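Local atomic coordinates of uncharacterized protein (Staphylococcus aureus, PDB entry 4YBV), a protein that is a hot dog fold thioesterase that probably hydrolyses the thioester bond of acyl-coenzyme A or related acyl thioesters. Residues A88-I93 with W102-K107. The protein carries 1 engineered substitution. Residues are numbered along the deposited sequence; the frame is centred on the assembly and turned at random.
Sequences ATAEII and WDIKIK
Thr89 and Glu91 pair with Lys105 and Asp103 at the centre of an antiparallel beta hairpin, strands 85-95 and 99-107, within the curved sheet that wraps helix 42-60 in the hot dog fold. Each of these two hydrogen-bonded pairs is closed by two backbone bonds; the shortest, Glu91 N to Asp103 O, is 2.8 Å. In the non-hydrogen-bonded Ala90-Ile104 pair between them, CA-H groups point at carbonyl oxygens, as Ile104 CA does at Thr89 O, 3.3 Å away.

Apolar packing fills the face turned to the helix. Ala88 CB rests on Ile106 CG1 at 3.8 Å, and Ala90 CB touches both Ile104 CG1 and Trp102 CE3. The Trp102 indole reaches across to the neighbouring strand, its CG beside its own backbone N (chi1 -69°), and passes close to the backbone of Glu91 and Ile92. Ile92 CB sits over the six-membered ring in a CH-pi contact, 3.9 Å from the centroid, while Ala90 O lies at the ring edge. A hydrogen bond between NE1, on the five-membered ring, and Ser57 OG of helix 42-60 holds the indole's rotation.

On the opposite face, Lys105 NZ forms a salt bridge with Asp103 OD2 at 2.8 Å along one strand. Asp103 also packs on Asp103 of the second subunit. Where the chain turns a corner, Ile93 swings back over Asp103, its CG1 reaching Asp103 CB at 3.7 Å and its CD1 lying near OD1.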
ATOM      1  N   ALA A  88       2.109  16.122 -11.321  1.00 21.71           N
ATOM      2  CA  ALA A  88       1.248  15.302 -10.496  1.00 22.16           C
ATOM      3  C   ALA A  88      -0.181  15.832 -10.569  1.00 21.01           C
ATOM      4  O   ALA A  88      -0.403  16.996 -10.260  1.00 20.82           O
ATOM      5  CB  ALA A  88       1.724  15.340  -9.089  1.00 22.11           C
ATOM      6  N   THR A  89      -1.128  14.955 -10.905  1.00 22.39           N
ATOM      7  CA  THR A  89      -2.556  15.260 -10.859  1.00 23.64           C
ATOM      8  C   THR A  89      -3.223  14.455  -9.768  1.00 20.51           C
ATOM      9  O   THR A  89      -3.280  13.215  -9.820  1.00 24.75           O
ATOM     10  CB  THR A  89      -3.270  14.980 -12.226  1.00 25.07           C
ATOM     11  OG1 THR A  89      -2.594  15.683 -13.256  1.00 24.74           O
ATOM     12  CG2 THR A  89      -4.713  15.449 -12.208  1.00 26.70           C
ATOM     13  N   ALA A  90      -3.673  15.162  -8.739  1.00 18.01           N
ATOM     14  CA  ALA A  90      -4.379  14.563  -7.639  1.00 21.66           C
ATOM     15  C   ALA A  90      -5.892  14.775  -7.849  1.00 25.04           C
ATOM     16  O   ALA A  90      -6.336  15.906  -7.960  1.00 23.98           O
ATOM     17  CB  ALA A  90      -3.938  15.163  -6.316  1.00 19.95           C
ATOM     18  N   GLU A  91      -6.663  13.693  -7.879  1.00 26.00           N
ATOM     19  CA  GLU A  91      -8.128  13.813  -7.951  1.00 27.14           C
ATOM     20  C   GLU A  91      -8.733  13.091  -6.764  1.00 26.18           C
ATOM     21  O   GLU A  91      -8.349  11.952  -6.475  1.00 28.19           O
ATOM     22  CB  GLU A  91      -8.675  13.229  -9.260  1.00 30.68           C
ATOM     23  CG  GLU A  91      -7.842  13.528 -10.507  1.00 38.50           C
ATOM     24  CD  GLU A  91      -8.301  12.728 -11.735  1.00 50.23           C
ATOM     25  OE1 GLU A  91      -9.460  12.258 -11.733  1.00 49.65           O
ATOM     26  OE2 GLU A  91      -7.502  12.567 -12.690  1.00 47.40           O
ATOM     27  N   ILE A  92      -9.661  13.731  -6.054  1.00 25.83           N
ATOM     28  CA  ILE A  92     -10.240  13.086  -4.885  1.00 26.51           C
ATOM     29  C   ILE A  92     -11.142  11.895  -5.282  1.00 29.31           C
ATOM     30  O   ILE A  92     -11.821  11.924  -6.305  1.00 30.12           O
ATOM     31  CB  ILE A  92     -11.021  14.085  -4.017  1.00 25.90           C
ATOM     32  CG1 ILE A  92     -11.280  13.475  -2.654  1.00 25.09           C
ATOM     33  CG2 ILE A  92     -12.348  14.563  -4.760  1.00 28.09           C
ATOM     34  CD1 ILE A  92     -11.581  14.442  -1.584  1.00 32.26           C
ATOM     35  N   ILE A  93     -11.098  10.839  -4.478  1.00 30.71           N
ATOM     36  CA  ILE A  93     -11.853   9.592  -4.683  1.00 32.99           C
ATOM     37  C   ILE A  93     -12.975   9.569  -3.682  1.00 29.17           C
ATOM     38  O   ILE A  93     -14.063   9.104  -3.957  1.00 35.06           O
ATOM     39  CB  ILE A  93     -11.008   8.268  -4.436  1.00 36.19           C
ATOM     40  CG1 ILE A  93      -9.670   8.246  -5.164  1.00 38.15           C
ATOM     41  CG2 ILE A  93     -11.788   7.008  -4.816  1.00 34.89           C
ATOM     42  CD1 ILE A  93      -8.831   7.025  -4.779  1.00 33.92           C
ATOM     43  N   TRP A 102      -7.375  10.166  -1.870  1.00 20.18           N
ATOM     44  CA  TRP A 102      -6.959  10.767  -3.151  1.00 17.87           C
ATOM     45  C   TRP A 102      -6.285   9.808  -4.102  1.00 25.32           C
ATOM     46  O   TRP A 102      -5.480   8.948  -3.689  1.00 24.51           O
ATOM     47  CB  TRP A 102      -5.965  11.924  -2.912  1.00 20.63           C
ATOM     48  CG  TRP A 102      -6.543  13.138  -2.278  1.00 27.24           C
ATOM     49  CD1 TRP A 102      -6.744  13.360  -0.951  1.00 24.85           C
ATOM     50  CD2 TRP A 102      -7.000  14.310  -2.959  1.00 20.07           C
ATOM     51  NE1 TRP A 102      -7.311  14.610  -0.763  1.00 24.21           N
ATOM     52  CE2 TRP A 102      -7.478  15.205  -1.984  1.00 23.75           C
ATOM     53  CE3 TRP A 102      -7.048  14.690  -4.301  1.00 25.50           C
ATOM     54  CZ2 TRP A 102      -8.011  16.464  -2.311  1.00 24.34           C
ATOM     55  CZ3 TRP A 102      -7.573  15.948  -4.624  1.00 24.43           C
ATOM     56  CH2 TRP A 102      -8.037  16.813  -3.620  1.00 23.53           C
ATOM     57  N   ASP A 103      -6.524  10.020  -5.388  1.00 26.40           N
ATOM     58  CA  ASP A 103      -5.827   9.292  -6.435  1.00 26.63           C
ATOM     59  C   ASP A 103      -4.809  10.238  -7.065  1.00 27.09           C
ATOM     60  O   ASP A 103      -5.165  11.342  -7.371  1.00 23.54           O
ATOM     61  CB  ASP A 103      -6.820   8.811  -7.479  1.00 32.67           C
ATOM     62  CG  ASP A 103      -6.325   7.637  -8.238  1.00 43.17           C
ATOM     63  OD1 ASP A 103      -6.494   6.516  -7.708  1.00 52.29           O
ATOM     64  OD2 ASP A 103      -5.782   7.824  -9.348  1.00 42.20           O
ATOM     65  N   ILE A 104      -3.547   9.830  -7.224  1.00 23.50           N
ATOM     66  CA  ILE A 104      -2.546  10.722  -7.809  1.00 24.10           C
ATOM     67  C   ILE A 104      -1.800  10.040  -8.940  1.00 25.19           C
ATOM     68  O   ILE A 104      -1.259   8.950  -8.767  1.00 25.82           O
ATOM     69  CB  ILE A 104      -1.500  11.233  -6.784  1.00 19.71           C
ATOM     70  CG1 ILE A 104      -2.132  11.747  -5.498  1.00 18.90           C
ATOM     71  CG2 ILE A 104      -0.648  12.355  -7.386  1.00 21.27           C
ATOM     72  CD1 ILE A 104      -2.052  10.760  -4.354  1.00 20.38           C
ATOM     73  N   LYS A 105      -1.768  10.687 -10.102  1.00 21.61           N
ATOM     74  CA  LYS A 105      -0.999  10.165 -11.205  1.00 24.38           C
ATOM     75  C   LYS A 105       0.105  11.160 -11.574  1.00 25.82           C
ATOM     76  O   LYS A 105      -0.141  12.343 -11.764  1.00 27.97           O
ATOM     77  CB  LYS A 105      -1.915   9.861 -12.396  1.00 29.63           C
ATOM     78  CG  LYS A 105      -2.834   8.641 -12.139  1.00 34.42           C
ATOM     79  CD  LYS A 105      -3.757   8.411 -13.341  1.00 45.61           C
ATOM     80  CE  LYS A 105      -4.497   7.087 -13.218  1.00 52.77           C
ATOM     81  NZ  LYS A 105      -5.152   6.923 -11.892  1.00 52.79           N
ATOM     82  N   ILE A 106       1.331  10.676 -11.656  1.00 20.97           N
ATOM     83  CA  ILE A 106       2.472  11.531 -11.935  1.00 23.06           C
ATOM     84  C   ILE A 106       3.115  11.100 -13.221  1.00 21.54           C
ATOM     85  O   ILE A 106       3.496   9.922 -13.388  1.00 24.78           O
ATOM     86  CB  ILE A 106       3.485  11.512 -10.787  1.00 25.46           C
ATOM     87  CG1 ILE A 106       2.694  11.653  -9.470  1.00 23.60           C
ATOM     88  CG2 ILE A 106       4.498  12.620 -10.994  1.00 24.39           C
ATOM     89  CD1 ILE A 106       3.487  11.767  -8.204  1.00 25.27           C
ATOM     90  N   LYS A 107       3.187  12.075 -14.133  1.00 23.86           N
ATOM     91  CA  LYS A 107       3.642  11.879 -15.499  1.00 25.79           C
ATOM     92  C   LYS A 107       4.839  12.709 -15.836  1.00 23.33           C
ATOM     93  O   LYS A 107       5.034  13.774 -15.254  1.00 27.66           O
ATOM     94  CB  LYS A 107       2.519  12.226 -16.503  1.00 28.06           C
ATOM     95  CG  LYS A 107       1.286  11.376 -16.349  1.00 31.59           C
ATOM     96  CD  LYS A 107       0.201  11.714 -17.365  1.00 29.02           C
ATOM     97  CE  LYS A 107      -0.945  10.753 -17.208  1.00 29.55           C
ATOM     98  NZ  LYS A 107      -2.079  11.193 -18.083  1.00 27.60           N
TER